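Local coordinates for protein carboxypeptidase 1 (Deinococcus radiodurans str. R1, PDB 5GIV) that probably acts as a zinc-dependent carboxypeptidase of the M32 family, releasing amino acids one by one from the C-terminus of peptides with broad specificity, at residues 424-435 against 479-489; 308-317 against 331-341. All coordinates share one frame; numbering follows the deposited sequence.

Overall arrangement
Interactions 1 and 2 follow one another along the chain, and their centres lie about 24 Å apart. Their nearest atoms are about 6 Å apart, so they do not touch. Both are partly buried. Interaction 1 lies nearer the middle of the chain, about 16 Å from its centre against about 25 Å. It packs helix 420-439 on the turn between helices 472-480 and 487-501, and one glutamine amide carries its direct polar bonds. Interaction 2 pairs helix 310-323 with helix 333-339 through aromatic faces, with a salt-bridge network beside them. Helix 487-501 links the two: it begins in interaction 1, and its later residues touch interaction 2.

Interaction 1 (424-435 against 479-489); sequences IGNVLSAQFYAA and ATGQALTAGPY
Tyr489 lays one ring face over the backbone of helix 420-439, with Val427 CA 4.2 Å from the ring centroid in a CH-pi contact. The motif is a helix packed on the connection between two successive helices, here the one that starts at Gly481, between helices 472-480 and 487-501. CG of Tyr489 stands anti to the backbone N (chi1 -180°), which carries the ring along the helix to Asn426. There the phenol lies nearly parallel to the Asn426 amide, the planes 6° apart. Both polar ends bond to Asn358, and the side chain of Asn426 comes about 9 Å from the zinc ion.

Gln431 holds the connection. Its extended side chain ends in an amide gripped by three bonds. Gln431 OE1 accepts from Thr485 N at 3.0 Å. NE2 gives a nearly straight bond (168°) to Thr480 OG1, which lies in the amide plane and also bonds Ile476 O. Gln431 NE2 also donates to Ala483 O at 2.9 Å, approaching from above that carbonyl plane. A leucine in place of Gln431 would probably leave Thr485 N and Ala483 O without these mates and let the connection shift.

Thr485 OG1 caps the next helix by accepting from Gly487 N. Leu484 reaches back between Val427 and Leu428; its CD1 meets Val427 CG1 at 3.5 Å. At the far end Ala479 CB sits at the edge of the Phe432 ring. A water bridges the segments, donating to Val427 O and Thr485 O and accepting from Tyr489 N at 2.8 Å.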
loop_
_atom_site.group_PDB
_atom_site.type_symbol
_atom_site.label_atom_id
_atom_site.label_comp_id
_atom_site.label_asym_id
_atom_site.label_seq_id
_atom_site.Cartn_x
_atom_site.Cartn_y
_atom_site.Cartn_z
ATOM N N ILE A 424 14.662 -28.359 2.119
ATOM C CA ILE A 424 13.935 -28.865 3.271
ATOM C C ILE A 424 12.436 -28.779 3.024
ATOM O O ILE A 424 11.689 -29.707 3.340
ATOM C CB ILE A 424 14.378 -28.101 4.536
ATOM C CG1 ILE A 424 15.878 -28.307 4.755
ATOM C CG2 ILE A 424 13.575 -28.541 5.751
ATOM C CD1 ILE A 424 16.445 -27.477 5.879
ATOM N N GLY A 425 11.974 -27.670 2.446
ATOM C CA GLY A 425 10.562 -27.552 2.122
ATOM C C GLY A 425 10.110 -28.599 1.123
ATOM O O GLY A 425 9.021 -29.163 1.248
ATOM N N ASN A 426 10.939 -28.877 0.119
ATOM C CA ASN A 426 10.590 -29.911 -0.847
ATOM C C ASN A 426 10.404 -31.257 -0.151
ATOM O O ASN A 426 9.443 -31.992 -0.425
ATOM C CB ASN A 426 11.668 -30.020 -1.926
ATOM C CG ASN A 426 11.543 -28.956 -2.994
ATOM O OD1 ASN A 426 10.447 -28.465 -3.283
ATOM N ND2 ASN A 426 12.669 -28.624 -3.620
ATOM N N VAL A 427 11.336 -31.607 0.739
ATOM C CA VAL A 427 11.245 -32.880 1.446
ATOM C C VAL A 427 9.974 -32.924 2.286
ATOM O O VAL A 427 9.157 -33.848 2.171
ATOM C CB VAL A 427 12.500 -33.096 2.311
ATOM C CG1 VAL A 427 12.380 -34.367 3.119
ATOM C CG2 VAL A 427 13.751 -33.122 1.444
ATOM N N LEU A 428 9.769 -31.898 3.115
ATOM C CA LEU A 428 8.653 -31.909 4.051
ATOM C C LEU A 428 7.303 -31.861 3.347
ATOM O O LEU A 428 6.309 -32.347 3.897
ATOM C CB LEU A 428 8.789 -30.744 5.029
ATOM C CG LEU A 428 9.866 -30.892 6.102
ATOM C CD1 LEU A 428 9.908 -29.664 6.991
ATOM C CD2 LEU A 428 9.611 -32.143 6.941
ATOM N N SER A 429 7.243 -31.312 2.132
ATOM C CA SER A 429 5.964 -31.212 1.432
ATOM C C SER A 429 5.320 -32.584 1.257
ATOM O O SER A 429 4.126 -32.758 1.528
ATOM C CB SER A 429 6.147 -30.520 0.076
ATOM O OG SER A 429 6.893 -31.310 -0.831
ATOM N N ALA A 430 6.099 -33.573 0.801
ATOM C CA ALA A 430 5.566 -34.927 0.631
ATOM C C ALA A 430 5.322 -35.620 1.968
ATOM O O ALA A 430 4.390 -36.426 2.085
ATOM C CB ALA A 430 6.510 -35.766 -0.229
ATOM N N GLN A 431 6.161 -35.350 2.970
ATOM C CA GLN A 431 5.970 -35.952 4.285
ATOM C C GLN A 431 4.671 -35.464 4.914
ATOM O O GLN A 431 3.882 -36.261 5.431
ATOM C CB GLN A 431 7.175 -35.642 5.179
ATOM C CG GLN A 431 7.152 -36.264 6.576
ATOM C CD GLN A 431 8.517 -36.185 7.277
ATOM O OE1 GLN A 431 9.539 -35.949 6.635
ATOM N NE2 GLN A 431 8.529 -36.376 8.602
ATOM N N PHE A 432 4.425 -34.150 4.871
ATOM C CA PHE A 432 3.154 -33.636 5.369
ATOM C C PHE A 432 1.992 -34.163 4.544
ATOM O O PHE A 432 0.952 -34.546 5.090
ATOM C CB PHE A 432 3.144 -32.107 5.355
ATOM C CG PHE A 432 3.871 -31.491 6.501
ATOM C CD1 PHE A 432 3.500 -31.788 7.807
ATOM C CD2 PHE A 432 4.916 -30.612 6.285
ATOM C CE1 PHE A 432 4.166 -31.227 8.871
ATOM C CE2 PHE A 432 5.588 -30.042 7.351
ATOM C CZ PHE A 432 5.217 -30.350 8.644
ATOM N N TYR A 433 2.156 -34.210 3.228
ATOM C CA TYR A 433 1.046 -34.601 2.377
ATOM C C TYR A 433 0.629 -36.040 2.642
ATOM O O TYR A 433 -0.567 -36.330 2.760
ATOM C CB TYR A 433 1.431 -34.409 0.921
ATOM C CG TYR A 433 0.332 -34.726 -0.042
ATOM C CD1 TYR A 433 -0.616 -33.769 -0.369
ATOM C CD2 TYR A 433 0.237 -35.987 -0.632
ATOM C CE1 TYR A 433 -1.629 -34.051 -1.269
ATOM C CE2 TYR A 433 -0.776 -36.279 -1.529
ATOM C CZ TYR A 433 -1.704 -35.306 -1.844
ATOM O OH TYR A 433 -2.711 -35.583 -2.736
ATOM N N ALA A 434 1.605 -36.952 2.756
ATOM C CA ALA A 434 1.301 -38.361 2.988
ATOM C C ALA A 434 0.586 -38.558 4.316
ATOM O O ALA A 434 -0.305 -39.409 4.434
ATOM C CB ALA A 434 2.578 -39.198 2.939
ATOM N N ALA A 435 0.985 -37.803 5.342
ATOM C CA ALA A 435 0.263 -37.864 6.605
ATOM C C ALA A 435 -1.183 -37.423 6.419
ATOM O O ALA A 435 -2.093 -37.987 7.037
ATOM C CB ALA A 435 0.962 -37.010 7.661
ATOM N N ALA A 479 2.894 -34.127 13.835
ATOM C CA ALA A 479 1.955 -34.097 12.721
ATOM C C ALA A 479 2.061 -35.341 11.849
ATOM O O ALA A 479 1.045 -35.828 11.347
ATOM C CB ALA A 479 2.181 -32.840 11.885
ATOM N N THR A 480 3.272 -35.874 11.661
ATOM C CA THR A 480 3.504 -36.964 10.720
ATOM C C THR A 480 3.998 -38.254 11.366
ATOM O O THR A 480 4.132 -39.263 10.660
ATOM C CB THR A 480 4.507 -36.539 9.630
ATOM O OG1 THR A 480 5.831 -36.522 10.166
ATOM C CG2 THR A 480 4.175 -35.161 9.093
ATOM N N GLY A 481 4.272 -38.253 12.668
ATOM C CA GLY A 481 4.678 -39.443 13.377
ATOM C C GLY A 481 6.159 -39.749 13.350
ATOM O O GLY A 481 6.582 -40.714 14.000
ATOM N N GLN A 482 6.964 -38.947 12.654
ATOM C CA GLN A 482 8.398 -39.183 12.562
ATOM C C GLN A 482 9.114 -37.871 12.272
ATOM O O GLN A 482 8.498 -36.873 11.889
ATOM C CB GLN A 482 8.721 -40.212 11.482
ATOM C CG GLN A 482 8.100 -39.880 10.143
ATOM C CD GLN A 482 8.378 -40.936 9.094
ATOM O OE1 GLN A 482 9.397 -41.619 9.141
ATOM N NE2 GLN A 482 7.469 -41.076 8.143
ATOM N N ALA A 483 10.429 -37.884 12.471
ATOM C CA ALA A 483 11.259 -36.728 12.186
ATOM C C ALA A 483 11.424 -36.560 10.674
ATOM O O ALA A 483 10.984 -37.393 9.869
ATOM C CB ALA A 483 12.619 -36.874 12.871
ATOM N N LEU A 484 12.098 -35.481 10.286
ATOM C CA LEU A 484 12.336 -35.209 8.877
ATOM C C LEU A 484 12.953 -36.418 8.187
ATOM O O LEU A 484 13.944 -36.977 8.660
ATOM C CB LEU A 484 13.246 -33.984 8.741
ATOM C CG LEU A 484 13.762 -33.584 7.359
ATOM C CD1 LEU A 484 12.611 -33.270 6.433
ATOM C CD2 LEU A 484 14.671 -32.363 7.483
ATOM N N THR A 485 12.336 -36.848 7.088
ATOM C CA THR A 485 12.876 -37.944 6.299
ATOM C C THR A 485 12.565 -37.718 4.828
ATOM O O THR A 485 11.457 -37.309 4.477
ATOM C CB THR A 485 12.322 -39.307 6.751
ATOM O OG1 THR A 485 12.639 -40.307 5.769
ATOM C CG2 THR A 485 10.819 -39.247 6.934
ATOM N N ALA A 486 13.533 -38.027 3.970
ATOM C CA ALA A 486 13.349 -37.931 2.530
ATOM C C ALA A 486 12.552 -39.091 1.962
ATOM O O ALA A 486 12.262 -39.095 0.761
ATOM C CB ALA A 486 14.702 -37.878 1.821
ATOM N N GLY A 487 12.179 -40.060 2.793
ATOM C CA GLY A 487 11.502 -41.239 2.319
ATOM C C GLY A 487 10.265 -40.909 1.518
ATOM O O GLY A 487 10.169 -41.222 0.331
ATOM N N PRO A 488 9.283 -40.273 2.163
ATOM C CA PRO A 488 8.035 -39.962 1.444
ATOM C C PRO A 488 8.275 -39.131 0.199
ATOM O O PRO A 488 7.604 -39.327 -0.824
ATOM C CB PRO A 488 7.203 -39.213 2.499
ATOM C CG PRO A 488 7.781 -39.656 3.820
ATOM C CD PRO A 488 9.242 -39.849 3.572
ATOM N N TYR A 489 9.241 -38.212 0.267
ATOM C CA TYR A 489 9.585 -37.372 -0.874
ATOM C C TYR A 489 10.110 -38.199 -2.039
ATOM O O TYR A 489 9.646 -38.049 -3.173
ATOM C CB TYR A 489 10.610 -36.323 -0.436
ATOM C CG TYR A 489 11.074 -35.354 -1.503
ATOM C CD1 TYR A 489 10.165 -34.562 -2.200
ATOM C CD2 TYR A 489 12.434 -35.167 -1.754
ATOM C CE1 TYR A 489 10.594 -33.655 -3.158
ATOM C CE2 TYR A 489 12.873 -34.260 -2.703
ATOM C CZ TYR A 489 11.948 -33.502 -3.399
ATOM O OH TYR A 489 12.378 -32.595 -4.334
HETATM O O HOH W 1 9.675 -36.780 2.669
#

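Interaction 2 (308-317 against 331-341); sequences RSRAFWAAYF and VTEEEMYRAVN
This helical hairpin packs helix 310-323 against helix 333-339, with the short segments running at 132° and their axes 9.3 Å apart at the closest. Thr332 and Glu335 form a capping box at the start of the second helix. Aromatic faces fill the middle. Met336 CG sits over the six-membered ring of Trp313, 3.7 Å from its centroid, and SD adds a Met-aromatic contact. Phe312 covers the opposite indole face. The Phe317 ring is centred under Glu333 CA.

Arg310 spans Tyr337. Its CB lies over the phenol ring, while Tyr337 CE2 lies over the centre of the guanidinium face. Arg310 NH1 then reaches Glu334 OE1 in a salt bridge of 2.8 Å, with the guanidinium and carboxylate planes only 12° apart. Glu334 also pairs with Arg338, in a weak, poorly angled bond, and NH2 of Arg310 with Glu499.

Two hydrogen bonds close the other end. Arg308 NH1 donates to Val340 O at 2.9 Å, its NH2 being bridged to Glu303. Asn341, whose OD1 takes a bond from Lys496, sends ND2 to Arg308 O at 3.2 Å, nearly straight (170°) and in the carbonyl plane.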
loop_
_atom_site.group_PDB
_atom_site.type_symbol
_atom_site.label_atom_id
_atom_site.label_comp_id
_atom_site.label_asym_id
_atom_site.label_seq_id
_atom_site.Cartn_x
_atom_site.Cartn_y
_atom_site.Cartn_z
ATOM N N ARG A 308 0.291 -29.920 -9.491
ATOM C CA ARG A 308 0.812 -30.640 -10.648
ATOM C C ARG A 308 0.324 -32.080 -10.703
ATOM O O ARG A 308 0.841 -32.874 -11.501
ATOM C CB ARG A 308 2.342 -30.589 -10.651
ATOM C CG ARG A 308 2.887 -29.176 -10.815
ATOM C CD ARG A 308 4.407 -29.142 -10.798
ATOM N NE ARG A 308 4.897 -27.788 -10.552
ATOM C CZ ARG A 308 5.129 -26.881 -11.499
ATOM N NH1 ARG A 308 4.934 -27.182 -12.779
ATOM N NH2 ARG A 308 5.569 -25.675 -11.159
ATOM N N SER A 309 -0.670 -32.436 -9.898
ATOM C CA SER A 309 -1.144 -33.812 -9.849
ATOM C C SER A 309 -2.177 -34.048 -10.944
ATOM O O SER A 309 -2.765 -33.113 -11.490
ATOM C CB SER A 309 -1.757 -34.125 -8.486
ATOM O OG SER A 309 -2.987 -33.446 -8.338
ATOM N N ARG A 310 -2.394 -35.323 -11.266
ATOM C CA ARG A 310 -3.397 -35.635 -12.276
ATOM C C ARG A 310 -4.790 -35.226 -11.812
ATOM O O ARG A 310 -5.591 -34.713 -12.603
ATOM C CB ARG A 310 -3.348 -37.118 -12.645
ATOM C CG ARG A 310 -3.974 -37.387 -13.995
ATOM C CD ARG A 310 -3.628 -38.755 -14.604
ATOM N NE ARG A 310 -2.439 -39.411 -14.056
ATOM C CZ ARG A 310 -1.509 -40.016 -14.797
ATOM N NH1 ARG A 310 -1.630 -40.061 -16.122
ATOM N NH2 ARG A 310 -0.465 -40.589 -14.211
ATOM N N ALA A 311 -5.086 -35.408 -10.522
ATOM C CA ALA A 311 -6.412 -35.068 -10.015
ATOM C C ALA A 311 -6.708 -33.581 -10.175
ATOM O O ALA A 311 -7.859 -33.191 -10.412
ATOM C CB ALA A 311 -6.532 -35.474 -8.546
ATOM N N PHE A 312 -5.691 -32.734 -10.017
ATOM C CA PHE A 312 -5.883 -31.295 -10.178
ATOM C C PHE A 312 -6.413 -30.961 -11.567
ATOM O O PHE A 312 -7.351 -30.168 -11.712
ATOM C CB PHE A 312 -4.565 -30.564 -9.893
ATOM C CG PHE A 312 -4.644 -29.071 -10.039
ATOM C CD1 PHE A 312 -4.543 -28.470 -11.287
ATOM C CD2 PHE A 312 -4.812 -28.262 -8.919
ATOM C CE1 PHE A 312 -4.607 -27.105 -11.414
ATOM C CE2 PHE A 312 -4.876 -26.886 -9.041
ATOM C CZ PHE A 312 -4.774 -26.304 -10.288
ATOM N N TRP A 313 -5.810 -31.541 -12.608
ATOM C CA TRP A 313 -6.215 -31.185 -13.963
ATOM C C TRP A 313 -7.493 -31.897 -14.403
ATOM O O TRP A 313 -8.225 -31.373 -15.255
ATOM C CB TRP A 313 -5.062 -31.453 -14.935
ATOM C CG TRP A 313 -4.025 -30.403 -14.790
ATOM C CD1 TRP A 313 -2.798 -30.531 -14.204
ATOM C CD2 TRP A 313 -4.148 -29.028 -15.169
ATOM N NE1 TRP A 313 -2.141 -29.324 -14.218
ATOM C CE2 TRP A 313 -2.948 -28.385 -14.805
ATOM C CE3 TRP A 313 -5.153 -28.282 -15.789
ATOM C CZ2 TRP A 313 -2.724 -27.029 -15.046
ATOM C CZ3 TRP A 313 -4.928 -26.928 -16.031
ATOM C CH2 TRP A 313 -3.723 -26.321 -15.658
ATOM N N ALA A 314 -7.800 -33.065 -13.830
ATOM C CA ALA A 314 -9.129 -33.632 -14.047
ATOM C C ALA A 314 -10.212 -32.663 -13.601
ATOM O O ALA A 314 -11.292 -32.622 -14.200
ATOM C CB ALA A 314 -9.274 -34.966 -13.317
ATOM N N ALA A 315 -9.931 -31.855 -12.577
ATOM C CA ALA A 315 -10.908 -30.924 -12.030
ATOM C C ALA A 315 -10.935 -29.589 -12.764
ATOM O O ALA A 315 -12.013 -29.014 -12.952
ATOM C CB ALA A 315 -10.616 -30.673 -10.548
ATOM N N TYR A 316 -9.782 -29.102 -13.235
ATOM C CA TYR A 316 -9.696 -27.742 -13.744
ATOM C C TYR A 316 -9.464 -27.642 -15.244
ATOM O O TYR A 316 -9.567 -26.539 -15.786
ATOM C CB TYR A 316 -8.596 -26.955 -13.012
ATOM C CG TYR A 316 -8.993 -26.596 -11.612
ATOM C CD1 TYR A 316 -9.919 -25.589 -11.385
ATOM C CD2 TYR A 316 -8.453 -27.254 -10.517
ATOM C CE1 TYR A 316 -10.305 -25.254 -10.110
ATOM C CE2 TYR A 316 -8.832 -26.922 -9.229
ATOM C CZ TYR A 316 -9.760 -25.925 -9.034
ATOM O OH TYR A 316 -10.165 -25.575 -7.767
ATOM N N PHE A 317 -9.189 -28.739 -15.941
ATOM C CA PHE A 317 -8.968 -28.602 -17.374
ATOM C C PHE A 317 -10.182 -27.992 -18.057
ATOM O O PHE A 317 -10.034 -27.209 -19.006
ATOM C CB PHE A 317 -8.624 -29.946 -18.007
ATOM C CG PHE A 317 -8.243 -29.840 -19.448
ATOM C CD1 PHE A 317 -7.013 -29.324 -19.806
ATOM C CD2 PHE A 317 -9.113 -30.244 -20.446
ATOM C CE1 PHE A 317 -6.643 -29.222 -21.128
ATOM C CE2 PHE A 317 -8.751 -30.143 -21.785
ATOM C CZ PHE A 317 -7.511 -29.626 -22.123
ATOM N N VAL A 331 -5.707 -30.537 -27.753
ATOM C CA VAL A 331 -4.913 -30.901 -26.591
ATOM C C VAL A 331 -5.834 -31.607 -25.618
ATOM O O VAL A 331 -6.925 -31.107 -25.319
ATOM C CB VAL A 331 -4.265 -29.668 -25.930
ATOM C CG1 VAL A 331 -3.323 -30.096 -24.808
ATOM C CG2 VAL A 331 -3.548 -28.808 -26.983
ATOM N N THR A 332 -5.391 -32.744 -25.107
ATOM C CA THR A 332 -6.211 -33.477 -24.159
ATOM C C THR A 332 -5.935 -33.005 -22.737
ATOM O O THR A 332 -4.970 -32.288 -22.457
ATOM C CB THR A 332 -5.948 -34.977 -24.256
ATOM O OG1 THR A 332 -4.643 -35.262 -23.740
ATOM C CG2 THR A 332 -6.047 -35.465 -25.708
ATOM N N GLU A 333 -6.829 -33.387 -21.833
ATOM C CA GLU A 333 -6.574 -33.149 -20.425
ATOM C C GLU A 333 -5.286 -33.838 -19.981
ATOM O O GLU A 333 -4.498 -33.266 -19.222
ATOM C CB GLU A 333 -7.770 -33.620 -19.606
ATOM C CG GLU A 333 -7.480 -33.777 -18.147
ATOM C CD GLU A 333 -8.614 -34.439 -17.410
ATOM O OE1 GLU A 333 -9.788 -34.097 -17.680
ATOM O OE2 GLU A 333 -8.322 -35.320 -16.579
ATOM N N GLU A 334 -5.047 -35.063 -20.452
ATOM C CA GLU A 334 -3.827 -35.775 -20.078
ATOM C C GLU A 334 -2.580 -35.054 -20.581
ATOM O O GLU A 334 -1.525 -35.112 -19.939
ATOM C CB GLU A 334 -3.884 -37.219 -20.597
ATOM C CG GLU A 334 -2.617 -38.067 -20.392
ATOM C CD GLU A 334 -2.320 -38.419 -18.923
ATOM O OE1 GLU A 334 -1.235 -38.994 -18.656
ATOM O OE2 GLU A 334 -3.164 -38.136 -18.033
ATOM N N GLU A 335 -2.667 -34.394 -21.737
ATOM C CA GLU A 335 -1.494 -33.704 -22.255
ATOM C C GLU A 335 -1.160 -32.472 -21.418
ATOM O O GLU A 335 0.015 -32.177 -21.180
ATOM C CB GLU A 335 -1.710 -33.342 -23.721
ATOM C CG GLU A 335 -1.625 -34.552 -24.628
ATOM C CD GLU A 335 -1.906 -34.230 -26.072
ATOM O OE1 GLU A 335 -2.926 -33.575 -26.353
ATOM O OE2 GLU A 335 -1.116 -34.667 -26.927
ATOM N N MET A 336 -2.176 -31.763 -20.933
ATOM C CA MET A 336 -1.921 -30.628 -20.062
ATOM C C MET A 336 -1.289 -31.081 -18.752
ATOM O O MET A 336 -0.390 -30.409 -18.228
ATOM C CB MET A 336 -3.214 -29.857 -19.810
ATOM C CG MET A 336 -3.044 -28.666 -18.888
ATOM S SD MET A 336 -1.950 -27.418 -19.591
ATOM C CE MET A 336 -2.844 -26.999 -21.063
ATOM N N TYR A 337 -1.727 -32.228 -18.217
ATOM C CA TYR A 337 -1.095 -32.760 -17.012
ATOM C C TYR A 337 0.368 -33.112 -17.257
ATOM O O TYR A 337 1.224 -32.861 -16.400
ATOM C CB TYR A 337 -1.855 -33.982 -16.496
ATOM C CG TYR A 337 -1.023 -34.854 -15.580
ATOM C CD1 TYR A 337 -0.742 -34.469 -14.283
ATOM C CD2 TYR A 337 -0.507 -36.066 -16.030
ATOM C CE1 TYR A 337 0.028 -35.263 -13.451
ATOM C CE2 TYR A 337 0.259 -36.871 -15.207
ATOM C CZ TYR A 337 0.523 -36.469 -13.922
ATOM O OH TYR A 337 1.288 -37.275 -13.110
ATOM N N ARG A 338 0.680 -33.705 -18.405
ATOM C CA ARG A 338 2.073 -34.056 -18.651
ATOM C C ARG A 338 2.922 -32.817 -18.905
ATOM O O ARG A 338 4.097 -32.786 -18.524
ATOM C CB ARG A 338 2.183 -35.025 -19.825
ATOM C CG ARG A 338 1.368 -36.288 -19.650
ATOM C CD ARG A 338 1.332 -37.093 -20.942
ATOM N NE ARG A 338 2.280 -38.200 -20.912
ATOM C CZ ARG A 338 1.963 -39.424 -20.505
ATOM N NH1 ARG A 338 0.719 -39.688 -20.110
ATOM N NH2 ARG A 338 2.881 -40.386 -20.497
ATOM N N ALA A 339 2.345 -31.788 -19.524
ATOM C CA ALA A 339 3.126 -30.624 -19.909
ATOM C C ALA A 339 3.595 -29.808 -18.713
ATOM O O ALA A 339 4.606 -29.104 -18.817
ATOM C CB ALA A 339 2.313 -29.744 -20.851
ATOM N N VAL A 340 2.898 -29.888 -17.575
ATOM C CA VAL A 340 3.313 -29.155 -16.384
ATOM C C VAL A 340 4.353 -29.923 -15.584
ATOM O O VAL A 340 4.723 -29.484 -14.488
ATOM C CB VAL A 340 2.123 -28.793 -15.464
ATOM C CG1 VAL A 340 0.993 -28.117 -16.253
ATOM C CG2 VAL A 340 1.638 -29.998 -14.671
ATOM N N ASN A 341 4.775 -31.093 -16.054
ATOM C CA ASN A 341 5.720 -31.952 -15.353
ATOM C C ASN A 341 6.904 -32.317 -16.235
ATOM O O ASN A 341 7.413 -33.440 -16.181
ATOM C CB ASN A 341 5.042 -33.222 -14.839
ATOM C CG ASN A 341 4.047 -32.949 -13.731
ATOM O OD1 ASN A 341 4.425 -32.525 -12.638
ATOM N ND2 ASN A 341 2.771 -33.224 -13.993
HETATM O O HOH W 2 -0.372 -37.044 -10.401
HETATM O O HOH W 3 -12.597 -34.663 -15.892
#